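Nitrite oxidoreductase subunit A (Kuenenia stuttgartiensis, PDB 7B04) binds a molybdenum atom, two MD1 molecules and an iron/sulfur cluster, as a large NarG-like subunit of the molybdopterin oxidoreductase family. Local coordinates at residues R220-R225 and R241-L246; G263-S268 and R608-E613; E852-L857 and T900-W905; Y856-I861 and E883-R888. All coordinates share one frame; numbering follows the deposited sequence.

Contact 1. Residues R220-R225 and R241-L246; sequences RTFKGR and RFNNCL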
# COMPACT_ATOMS: atom_id res chain seq x y z
N ARG B 220 -3.51 32.96 -22.21
CA ARG B 220 -4.46 31.85 -22.08
C ARG B 220 -3.92 30.55 -22.66
O ARG B 220 -4.56 29.51 -22.53
CB ARG B 220 -5.80 32.22 -22.70
CG ARG B 220 -6.63 33.06 -21.74
CD ARG B 220 -8.12 32.78 -21.79
NE ARG B 220 -8.83 33.64 -20.83
CZ ARG B 220 -10.04 34.16 -21.02
NH1 ARG B 220 -10.58 34.92 -20.08
NH2 ARG B 220 -10.71 33.92 -22.14
N THR B 221 -2.76 30.61 -23.32
CA THR B 221 -2.02 29.43 -23.72
C THR B 221 -1.14 28.90 -22.60
O THR B 221 -0.58 27.81 -22.73
CB THR B 221 -1.16 29.72 -24.95
OG1 THR B 221 -0.36 30.89 -24.72
CG2 THR B 221 -2.04 29.97 -26.17
N PHE B 222 -1.01 29.65 -21.50
CA PHE B 222 -0.30 29.17 -20.32
C PHE B 222 -1.26 28.36 -19.47
O PHE B 222 -2.35 28.84 -19.11
CB PHE B 222 0.27 30.31 -19.49
CG PHE B 222 1.07 29.86 -18.28
CD1 PHE B 222 2.45 29.75 -18.35
CD2 PHE B 222 0.44 29.55 -17.09
CE1 PHE B 222 3.19 29.34 -17.26
CE2 PHE B 222 1.18 29.14 -15.99
CZ PHE B 222 2.55 29.03 -16.07
N LYS B 223 -0.86 27.14 -19.13
CA LYS B 223 -1.69 26.26 -18.32
C LYS B 223 -0.96 26.00 -17.01
O LYS B 223 0.09 25.34 -16.99
CB LYS B 223 -1.98 24.97 -19.07
CG LYS B 223 -3.17 25.07 -20.03
CD LYS B 223 -2.96 25.99 -21.21
CE LYS B 223 -4.26 26.14 -21.97
NZ LYS B 223 -4.80 24.84 -22.46
N GLY B 224 -1.51 26.53 -15.92
CA GLY B 224 -0.91 26.36 -14.62
C GLY B 224 -1.76 25.50 -13.72
O GLY B 224 -2.89 25.86 -13.38
N ARG B 225 -1.24 24.35 -13.34
CA ARG B 225 -1.97 23.40 -12.52
C ARG B 225 -1.35 23.31 -11.14
O ARG B 225 -0.18 22.96 -11.01
CB ARG B 225 -1.95 22.01 -13.17
CG ARG B 225 -2.45 20.92 -12.24
CD ARG B 225 -3.14 19.80 -13.01
NE ARG B 225 -3.74 18.85 -12.08
CZ ARG B 225 -3.74 17.54 -12.23
NH1 ARG B 225 -3.16 16.98 -13.29
NH2 ARG B 225 -4.31 16.77 -11.32
N ARG B 241 -3.00 31.15 -8.04
CA ARG B 241 -2.68 32.56 -7.82
C ARG B 241 -1.65 33.04 -8.85
O ARG B 241 -1.75 34.17 -9.35
CB ARG B 241 -2.15 32.75 -6.40
CG ARG B 241 -1.99 34.20 -5.97
CD ARG B 241 -1.45 34.26 -4.55
NE ARG B 241 -1.29 35.63 -4.07
CZ ARG B 241 -2.23 36.31 -3.41
NH1 ARG B 241 -3.40 35.74 -3.15
NH2 ARG B 241 -1.99 37.55 -3.02
N PHE B 242 -0.66 32.20 -9.16
CA PHE B 242 0.32 32.55 -10.18
C PHE B 242 -0.35 32.78 -11.53
O PHE B 242 -0.03 33.75 -12.24
CB PHE B 242 1.38 31.46 -10.29
CG PHE B 242 2.47 31.76 -11.27
CD1 PHE B 242 3.49 32.64 -10.94
CD2 PHE B 242 2.48 31.17 -12.52
CE1 PHE B 242 4.50 32.92 -11.84
CE2 PHE B 242 3.48 31.45 -13.43
CZ PHE B 242 4.50 32.33 -13.09
N ASN B 243 -1.26 31.89 -11.86
CA ASN B 243 -2.02 31.97 -13.12
C ASN B 243 -2.77 33.29 -13.13
O ASN B 243 -2.85 33.93 -14.15
CB ASN B 243 -3.04 30.85 -13.13
CG ASN B 243 -2.40 29.53 -13.42
OD1 ASN B 243 -1.32 29.50 -13.97
ND2 ASN B 243 -3.05 28.45 -13.08
N ASN B 244 -3.32 33.66 -12.00
CA ASN B 244 -4.07 34.93 -11.92
C ASN B 244 -3.14 36.10 -12.18
O ASN B 244 -3.51 36.99 -12.90
CB ASN B 244 -4.75 35.05 -10.57
CG ASN B 244 -5.74 36.17 -10.56
OD1 ASN B 244 -6.01 36.75 -11.58
ND2 ASN B 244 -6.25 36.51 -9.40
N CYS B 245 -1.93 36.04 -11.63
CA CYS B 245 -0.91 37.10 -11.71
C CYS B 245 -0.49 37.34 -13.15
O CYS B 245 -0.01 38.37 -13.45
CB CYS B 245 0.33 36.64 -10.98
SG CYS B 245 0.33 37.07 -9.23
N LEU B 246 -0.56 36.32 -13.98
CA LEU B 246 -0.14 36.47 -15.36
C LEU B 246 -0.96 37.49 -16.13
O LEU B 246 -0.60 37.83 -17.26
CB LEU B 246 -0.20 35.12 -16.08
CG LEU B 246 0.85 34.12 -15.60
CD1 LEU B 246 0.62 32.79 -16.27
CD2 LEU B 246 2.25 34.62 -15.88
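Phe222 and Phe242 both carry their rings anti to the backbone N (chi1 -177° in each), which extends one ring from strand 222-226 and the other from helix 238-254 until they meet. Asn243 turns the other way, its CG anti to the carbonyl carbon, and this swings its amide in beside Gly224. The two phenyl rings meet obliquely, their planes 55° apart, with Phe222 CZ 3.7 Å from Phe242 CE2 at the edge of the Phe242 ring. Leu246 comes over a face of the Phe222 ring, its CD1 3.7 Å from the ring centroid in a CH-pi contact. Beside this apolar cluster, Asn243 ND2 donates to Gly224 O over 2.6 Å. The acceptor lies in the plane of the amide, whereas the N-H approaches tilted from the carbonyl plane. The same ND2 also bonds Asn266 OD1, and these two acceptors fix the rotation of the amide. Met741 and Leu745 of helix 734-749 continue the apolar layer beyond Phe242. The strand and helix segments run nearly antiparallel, 156° between their directions, with axes 8.4 Å apart at closest approach, as expected for the first strand and the helix of a beta-alpha-beta crossover, here completed by strand 265-266.

Contact 2. Residues G263-S268 and R608-E613; sequences GGRNWS and RALDEE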
# COMPACT_ATOMS: atom_id res chain seq x y z
N GLY B 263 -5.21 36.35 -17.45
CA GLY B 263 -4.03 35.60 -17.07
C GLY B 263 -4.11 34.14 -17.46
O GLY B 263 -4.82 33.74 -18.39
N GLY B 264 -3.38 33.32 -16.70
CA GLY B 264 -3.26 31.92 -17.01
C GLY B 264 -4.55 31.19 -16.76
O GLY B 264 -5.51 31.71 -16.19
N ARG B 265 -4.62 29.97 -17.27
CA ARG B 265 -5.78 29.13 -17.10
C ARG B 265 -5.53 28.05 -16.06
O ARG B 265 -4.54 27.31 -16.14
CB ARG B 265 -6.19 28.52 -18.43
CG ARG B 265 -7.04 29.49 -19.21
CD ARG B 265 -7.69 28.82 -20.37
NE ARG B 265 -9.00 28.31 -20.00
CZ ARG B 265 -9.94 27.99 -20.88
NH1 ARG B 265 -11.11 27.52 -20.47
NH2 ARG B 265 -9.70 28.11 -22.18
N ASN B 266 -6.40 27.99 -15.06
CA ASN B 266 -6.27 27.04 -13.97
C ASN B 266 -6.69 25.66 -14.44
O ASN B 266 -7.81 25.47 -14.93
CB ASN B 266 -7.12 27.49 -12.79
CG ASN B 266 -6.75 28.86 -12.27
OD1 ASN B 266 -5.64 29.34 -12.49
ND2 ASN B 266 -7.69 29.51 -11.59
N TRP B 267 -5.77 24.71 -14.34
CA TRP B 267 -6.05 23.34 -14.76
C TRP B 267 -6.71 22.56 -13.62
O TRP B 267 -6.32 22.68 -12.45
CB TRP B 267 -4.76 22.65 -15.20
CG TRP B 267 -4.68 22.62 -16.67
CD1 TRP B 267 -5.43 23.38 -17.52
CD2 TRP B 267 -3.83 21.82 -17.49
NE1 TRP B 267 -5.11 23.10 -18.81
CE2 TRP B 267 -4.12 22.15 -18.83
CE3 TRP B 267 -2.85 20.86 -17.23
CZ2 TRP B 267 -3.47 21.55 -19.91
CZ3 TRP B 267 -2.20 20.26 -18.31
CH2 TRP B 267 -2.52 20.61 -19.62
N SER B 268 -7.71 21.76 -13.98
CA SER B 268 -8.53 21.09 -13.00
C SER B 268 -7.81 19.86 -12.45
O SER B 268 -6.85 19.34 -13.04
CB SER B 268 -9.87 20.68 -13.63
OG SER B 268 -9.66 19.87 -14.78
N ARG B 608 -8.92 36.47 -12.57
CA ARG B 608 -8.81 36.65 -14.01
C ARG B 608 -8.15 35.44 -14.67
O ARG B 608 -7.61 35.55 -15.77
CB ARG B 608 -8.06 37.94 -14.33
CG ARG B 608 -8.39 38.99 -13.30
CD ARG B 608 -7.88 40.37 -13.61
NE ARG B 608 -8.42 41.29 -12.61
CZ ARG B 608 -8.06 42.56 -12.49
NH1 ARG B 608 -7.15 43.07 -13.30
NH2 ARG B 608 -8.60 43.32 -11.55
N ALA B 609 -8.20 34.30 -14.00
CA ALA B 609 -7.72 33.03 -14.52
C ALA B 609 -8.94 32.19 -14.85
O ALA B 609 -9.73 31.87 -13.96
CB ALA B 609 -6.82 32.33 -13.50
N LEU B 610 -9.07 31.82 -16.12
CA LEU B 610 -10.23 31.07 -16.58
C LEU B 610 -9.98 29.58 -16.40
O LEU B 610 -9.04 29.03 -17.00
CB LEU B 610 -10.53 31.40 -18.05
CG LEU B 610 -11.76 30.72 -18.66
CD1 LEU B 610 -13.02 31.12 -17.91
CD2 LEU B 610 -11.87 31.08 -20.13
N ASP B 611 -10.80 28.93 -15.59
CA ASP B 611 -10.60 27.51 -15.31
C ASP B 611 -10.75 26.69 -16.58
O ASP B 611 -11.51 27.03 -17.49
CB ASP B 611 -11.59 27.04 -14.25
CG ASP B 611 -11.36 27.70 -12.91
OD1 ASP B 611 -10.22 28.11 -12.62
OD2 ASP B 611 -12.34 27.82 -12.13
N GLU B 612 -10.01 25.59 -16.64
CA GLU B 612 -10.05 24.68 -17.78
C GLU B 612 -9.91 23.25 -17.27
O GLU B 612 -9.33 23.00 -16.21
CB GLU B 612 -8.93 24.99 -18.80
CG GLU B 612 -8.84 24.02 -19.97
CD GLU B 612 -7.74 24.38 -20.95
OE1 GLU B 612 -7.16 25.48 -20.82
OE2 GLU B 612 -7.45 23.56 -21.85
N GLU B 613 -10.46 22.31 -18.04
CA GLU B 613 -10.35 20.89 -17.76
C GLU B 613 -9.15 20.30 -18.49
O GLU B 613 -8.92 20.59 -19.66
CB GLU B 613 -11.62 20.15 -18.16
CG GLU B 613 -12.03 19.09 -17.17
CD GLU B 613 -11.04 17.96 -17.06
OE1 GLU B 613 -10.35 17.68 -18.06
OE2 GLU B 613 -10.94 17.35 -15.97
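Residues 263-268 and 608-613 run in roughly the same direction, 31° apart, and are tied by a single backbone bridge at Trp267 and Glu612, where Glu612 N donates to Asn266 O (2.8 Å) and Ser268 N more weakly to Glu612 O. A further backbone bond, Gly263 N to Arg608 O (3.0 Å), closes the other end. Arg265 makes two side-chain bonds to the facing backbone. Its chain bends at chi3 (92°), laying the guanidinium along that backbone, so that NE donates to Leu610 O at 3.1 Å and NH1 to Asp611 O at 3.0 Å. Leu610 CD2 covers one face of the group. Over the opposite face lies Glu612 OE1, 3.5 Å from Arg265 NE, a salt bridge of charges alone because no N-H points at the oxygen; Lys223 is the stronger partner of this carboxylate. The Glu612 carboxylate also meets the edge of the Trp267 ring. Asn266 ND2 reaches Asp611 OD1 (3.1 Å), though Asn243 is the stronger partner of Asn266. Strand 265-266 is the outermost of its sheet within the chain: its backbone bonds to strand 222-226, the loop leading to helix 615-618 lies alongside, bridged once just after the strand, and helices 208-213 and 238-254 touch its side chains.

Contact 3. Residues E852-L857 and T900-W905; sequences EATPYL and TKNFLW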
# COMPACT_ATOMS: atom_id res chain seq x y z
N GLU B 852 -16.65 1.65 -25.84
CA GLU B 852 -15.67 0.60 -26.15
C GLU B 852 -15.72 -0.60 -25.23
O GLU B 852 -15.43 -1.71 -25.69
CB GLU B 852 -14.26 1.20 -26.14
CG GLU B 852 -13.18 0.25 -26.60
CD GLU B 852 -11.89 0.97 -26.90
OE1 GLU B 852 -11.86 2.21 -26.78
OE2 GLU B 852 -10.90 0.30 -27.27
N ALA B 853 -16.16 -0.46 -23.98
CA ALA B 853 -16.05 -1.52 -22.96
C ALA B 853 -17.33 -2.37 -22.89
O ALA B 853 -17.99 -2.45 -21.86
CB ALA B 853 -15.72 -0.92 -21.61
N THR B 854 -17.67 -3.00 -24.01
CA THR B 854 -18.85 -3.84 -24.07
C THR B 854 -18.67 -4.87 -25.18
O THR B 854 -17.97 -4.60 -26.16
CB THR B 854 -20.11 -3.01 -24.32
OG1 THR B 854 -21.27 -3.86 -24.32
CG2 THR B 854 -20.03 -2.29 -25.66
N PRO B 855 -19.26 -6.06 -25.05
CA PRO B 855 -19.24 -7.01 -26.17
C PRO B 855 -20.24 -6.69 -27.27
O PRO B 855 -20.10 -7.21 -28.38
CB PRO B 855 -19.59 -8.36 -25.50
CG PRO B 855 -19.39 -8.13 -24.02
CD PRO B 855 -19.74 -6.69 -23.81
N TYR B 856 -21.24 -5.86 -26.99
CA TYR B 856 -22.33 -5.52 -27.89
C TYR B 856 -22.08 -4.15 -28.53
O TYR B 856 -20.99 -3.58 -28.42
CB TYR B 856 -23.66 -5.62 -27.15
CG TYR B 856 -23.80 -6.92 -26.40
CD1 TYR B 856 -23.54 -6.99 -25.04
CD2 TYR B 856 -24.16 -8.10 -27.06
CE1 TYR B 856 -23.66 -8.18 -24.35
CE2 TYR B 856 -24.27 -9.29 -26.37
CZ TYR B 856 -24.02 -9.33 -25.01
OH TYR B 856 -24.12 -10.51 -24.31
N LEU B 857 -23.11 -3.63 -29.21
CA LEU B 857 -23.00 -2.36 -29.91
C LEU B 857 -22.53 -1.26 -28.98
O LEU B 857 -23.12 -1.06 -27.90
CB LEU B 857 -24.36 -1.98 -30.51
CG LEU B 857 -24.35 -0.76 -31.44
CD1 LEU B 857 -23.70 -1.12 -32.77
CD2 LEU B 857 -25.76 -0.21 -31.65
N THR B 900 -26.18 -7.93 -31.16
CA THR B 900 -25.26 -6.99 -31.79
C THR B 900 -23.83 -7.48 -31.59
O THR B 900 -23.60 -8.59 -31.09
CB THR B 900 -25.47 -5.59 -31.22
OG1 THR B 900 -25.10 -5.57 -29.84
CG2 THR B 900 -26.93 -5.18 -31.34
N LYS B 901 -22.85 -6.63 -31.88
CA LYS B 901 -21.44 -7.02 -31.86
C LYS B 901 -20.50 -5.82 -31.83
O LYS B 901 -20.57 -4.96 -32.72
CB LYS B 901 -21.07 -7.85 -33.10
CG LYS B 901 -21.68 -9.25 -33.24
CD LYS B 901 -21.08 -10.22 -32.24
CE LYS B 901 -21.87 -11.51 -32.20
NZ LYS B 901 -23.15 -11.36 -31.45
N ASN B 902 -19.63 -5.76 -30.83
CA ASN B 902 -18.56 -4.77 -30.85
C ASN B 902 -17.48 -5.24 -31.81
O ASN B 902 -17.10 -6.41 -31.82
CB ASN B 902 -17.98 -4.58 -29.44
CG ASN B 902 -16.98 -3.44 -29.36
OD1 ASN B 902 -16.64 -2.81 -30.37
ND2 ASN B 902 -16.49 -3.17 -28.16
N PHE B 903 -16.99 -4.32 -32.65
CA PHE B 903 -15.99 -4.72 -33.63
C PHE B 903 -14.70 -5.16 -32.95
O PHE B 903 -14.10 -6.16 -33.35
CB PHE B 903 -15.74 -3.59 -34.64
CG PHE B 903 -15.09 -2.37 -34.06
CD1 PHE B 903 -15.84 -1.42 -33.38
CD2 PHE B 903 -13.73 -2.15 -34.22
CE1 PHE B 903 -15.24 -0.29 -32.86
CE2 PHE B 903 -13.13 -1.02 -33.71
CZ PHE B 903 -13.89 -0.09 -33.02
N LEU B 904 -14.27 -4.44 -31.91
CA LEU B 904 -13.05 -4.81 -31.20
C LEU B 904 -13.19 -6.18 -30.53
O LEU B 904 -12.24 -6.97 -30.52
CB LEU B 904 -12.70 -3.75 -30.17
CG LEU B 904 -12.17 -2.43 -30.72
CD1 LEU B 904 -12.22 -1.34 -29.67
CD2 LEU B 904 -10.76 -2.60 -31.26
N TRP B 905 -14.36 -6.46 -29.95
CA TRP B 905 -14.55 -7.71 -29.23
C TRP B 905 -14.40 -8.93 -30.13
O TRP B 905 -13.95 -9.99 -29.67
CB TRP B 905 -15.94 -7.72 -28.56
CG TRP B 905 -16.13 -8.80 -27.54
CD1 TRP B 905 -16.51 -10.09 -27.78
CD2 TRP B 905 -15.96 -8.68 -26.13
NE1 TRP B 905 -16.59 -10.78 -26.60
CE2 TRP B 905 -16.25 -9.94 -25.57
CE3 TRP B 905 -15.59 -7.64 -25.28
CZ2 TRP B 905 -16.19 -10.18 -24.20
CZ3 TRP B 905 -15.52 -7.88 -23.92
CH2 TRP B 905 -15.82 -9.14 -23.39
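The N-cap of the short helix 903-906 joins this helix to the loop 852-857: Asn902 both caps the helix and binds the loop. Its OD1 accepts from Leu904 N at 3.3 Å, the N-H coming from above the plane of the side-chain carbonyl, while ND2 donates to Thr854 O at 2.9 Å, the oxygen lying in the amide plane and the donor nearly on the C=O axis. The backbone N of Asn902 adds a bond to Pro855 O, also 2.9 Å, from well above that carbonyl's plane. A second polar tie lies two residues further along the loop, where Leu857 N donates to Thr900 OG1 at 2.8 Å. With chi1 at 66°, this hydroxyl sits between the backbone N and carbonyl carbon of its own residue and also comes to the edge of the Tyr856 ring; it has a further partner in Thr897 O. Pro855 lies flat against the indole of Trp905, its CG 3.7 Å from the centroid of the six-membered ring and only 7° off the normal, a CH-pi contact. Trp905 also packs edge-to-face with Tyr912. At the far end, the aliphatic part of Glu852 rests on Leu904 CD1, with CG 3.6 Å away, and its carboxylate forms a salt bridge with Arg984. Since OD1 of Asn902 is used as an acceptor and ND2 as a donor, the orientation of the amide is determined, and the start of the helix is set relative to the loop by directed bonds, with the Pro855-Trp905 pair adding apolar contact beside them.

Contact 4. Residues Y856-I861 and E883-R888; sequences YLPNAI and EDRTVR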
# COMPACT_ATOMS: atom_id res chain seq x y z
N TYR B 856 -21.24 -5.86 -26.99
CA TYR B 856 -22.33 -5.52 -27.89
C TYR B 856 -22.08 -4.15 -28.53
O TYR B 856 -20.99 -3.58 -28.42
CB TYR B 856 -23.66 -5.62 -27.15
CG TYR B 856 -23.80 -6.92 -26.40
CD1 TYR B 856 -23.54 -6.99 -25.04
CD2 TYR B 856 -24.16 -8.10 -27.06
CE1 TYR B 856 -23.66 -8.18 -24.35
CE2 TYR B 856 -24.27 -9.29 -26.37
CZ TYR B 856 -24.02 -9.33 -25.01
OH TYR B 856 -24.12 -10.51 -24.31
N LEU B 857 -23.11 -3.63 -29.21
CA LEU B 857 -23.00 -2.36 -29.91
C LEU B 857 -22.53 -1.26 -28.98
O LEU B 857 -23.12 -1.06 -27.90
CB LEU B 857 -24.36 -1.98 -30.51
CG LEU B 857 -24.35 -0.76 -31.44
CD1 LEU B 857 -23.70 -1.12 -32.77
CD2 LEU B 857 -25.76 -0.21 -31.65
N PRO B 858 -21.48 -0.52 -29.34
CA PRO B 858 -20.97 0.54 -28.46
C PRO B 858 -22.01 1.64 -28.26
O PRO B 858 -22.64 2.11 -29.21
CB PRO B 858 -19.74 1.06 -29.22
CG PRO B 858 -19.33 -0.07 -30.09
CD PRO B 858 -20.61 -0.73 -30.51
N ASN B 859 -22.17 2.04 -27.00
CA ASN B 859 -22.99 3.20 -26.63
C ASN B 859 -24.45 3.03 -27.02
O ASN B 859 -25.14 4.00 -27.36
CB ASN B 859 -22.42 4.49 -27.23
CG ASN B 859 -22.77 5.71 -26.42
OD1 ASN B 859 -23.46 5.62 -25.41
ND2 ASN B 859 -22.28 6.87 -26.85
N ALA B 860 -24.95 1.80 -26.98
CA ALA B 860 -26.34 1.54 -27.31
C ALA B 860 -27.23 1.80 -26.10
O ALA B 860 -26.85 1.50 -24.96
CB ALA B 860 -26.52 0.11 -27.80
N ILE B 861 -28.41 2.34 -26.35
CA ILE B 861 -29.38 2.62 -25.29
C ILE B 861 -30.33 1.43 -25.21
O ILE B 861 -31.12 1.18 -26.12
CB ILE B 861 -30.15 3.92 -25.55
CG1 ILE B 861 -29.18 5.09 -25.70
CG2 ILE B 861 -31.14 4.18 -24.43
CD1 ILE B 861 -29.82 6.36 -26.20
N GLU B 883 -14.84 9.04 -31.88
CA GLU B 883 -15.71 10.22 -31.75
C GLU B 883 -17.10 9.94 -32.31
O GLU B 883 -18.08 10.53 -31.84
CB GLU B 883 -15.08 11.42 -32.46
CG GLU B 883 -13.68 11.75 -31.99
CD GLU B 883 -13.67 12.45 -30.65
OE1 GLU B 883 -14.23 13.56 -30.55
OE2 GLU B 883 -13.11 11.87 -29.69
N ASP B 884 -17.20 9.06 -33.31
CA ASP B 884 -18.52 8.67 -33.80
C ASP B 884 -19.25 7.84 -32.76
O ASP B 884 -20.44 8.06 -32.50
CB ASP B 884 -18.38 7.89 -35.11
CG ASP B 884 -17.89 8.74 -36.26
OD1 ASP B 884 -18.16 9.96 -36.26
OD2 ASP B 884 -17.23 8.20 -37.17
N ARG B 885 -18.56 6.88 -32.14
CA ARG B 885 -19.17 6.04 -31.13
C ARG B 885 -19.57 6.85 -29.90
O ARG B 885 -20.48 6.46 -29.17
CB ARG B 885 -18.21 4.92 -30.72
CG ARG B 885 -17.92 3.90 -31.80
CD ARG B 885 -16.87 2.90 -31.32
NE ARG B 885 -15.51 3.41 -31.46
CZ ARG B 885 -14.48 3.03 -30.71
NH1 ARG B 885 -14.66 2.12 -29.76
NH2 ARG B 885 -13.28 3.55 -30.92
N THR B 886 -18.88 7.96 -29.66
CA THR B 886 -19.14 8.78 -28.49
C THR B 886 -20.55 9.36 -28.50
O THR B 886 -21.17 9.51 -27.44
CB THR B 886 -18.11 9.90 -28.40
OG1 THR B 886 -16.79 9.34 -28.34
CG2 THR B 886 -18.34 10.74 -27.16
N VAL B 887 -21.08 9.68 -29.68
CA VAL B 887 -22.33 10.42 -29.80
C VAL B 887 -23.43 9.61 -30.47
O VAL B 887 -24.51 10.15 -30.73
CB VAL B 887 -22.11 11.75 -30.54
CG1 VAL B 887 -21.22 12.67 -29.72
CG2 VAL B 887 -21.50 11.51 -31.91
N ARG B 888 -23.21 8.33 -30.75
CA ARG B 888 -24.26 7.50 -31.34
C ARG B 888 -25.28 7.15 -30.27
O ARG B 888 -25.07 6.23 -29.47
CB ARG B 888 -23.68 6.24 -31.98
CG ARG B 888 -24.69 5.52 -32.86
CD ARG B 888 -24.35 4.06 -33.12
NE ARG B 888 -23.08 3.87 -33.81
CZ ARG B 888 -22.09 3.11 -33.36
NH1 ARG B 888 -22.22 2.46 -32.21
NH2 ARG B 888 -20.97 2.99 -34.05
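Asn859 ND2 donates to Arg885 O across the contact, a bond of 3.0 Å with an N-H...O angle of 164° in which the donor lies in the carbonyl plane and the acceptor in the amide plane. Next to it, the Pro858 ring rests obliquely against the aliphatic chain of Arg885, Pro858 CB 4.0 Å from Arg885 CD. The guanidinium of Arg888 comes edge-on to the backbone of Pro858, NH1 lying 3.0 Å from Pro858 O, and the same NH1 is 3.9 Å from Leu857 CD1, the Leu857 and Arg888 side chains crossing at about a right angle. A bend at chi3 of Arg888 folds the group back toward the turn. Further out, Arg888 NE and NH2 form weak bonds to Pro876 O and Ala879 O, and Arg885 NH1 another to Pro851 O. Asn859 is itself positioned by a type II turn from Leu857 to Ala860, with a positive phi (62°) at Asn859; Arg848 NH1 bonds its backbone O. The turn leads into strand 860-862, which pairs with the parallel strand 890-892, and the intervening helix 882-887 makes this a small beta-alpha-beta unit, the turn before its first strand held against the C-terminal part of that helix, through Arg885, and Arg888 just after it.

In the fold
Contacts 1 and 2 adjoin, with centres 6 Å apart: both are buried on the sheet that contains strands 222-226 and 265-266, and Asn243 connects them through Asn266 OD1 and Gly264 N. Contacts 3 and 4 form a second pair, centres 10 Å apart, sharing Tyr856 and Leu857 and touching where Phe903 packs on Arg885. The pairs lie well apart, contacts 1 and 3 being about 42 Å between centres. Contact 1 is chiefly aromatic and apolar, whereas contact 2 is rich in backbone and charged groups. Contact 4 is buried, with arginines against a turn; contact 3, partly buried, mixes helix capping with a proline-indole face.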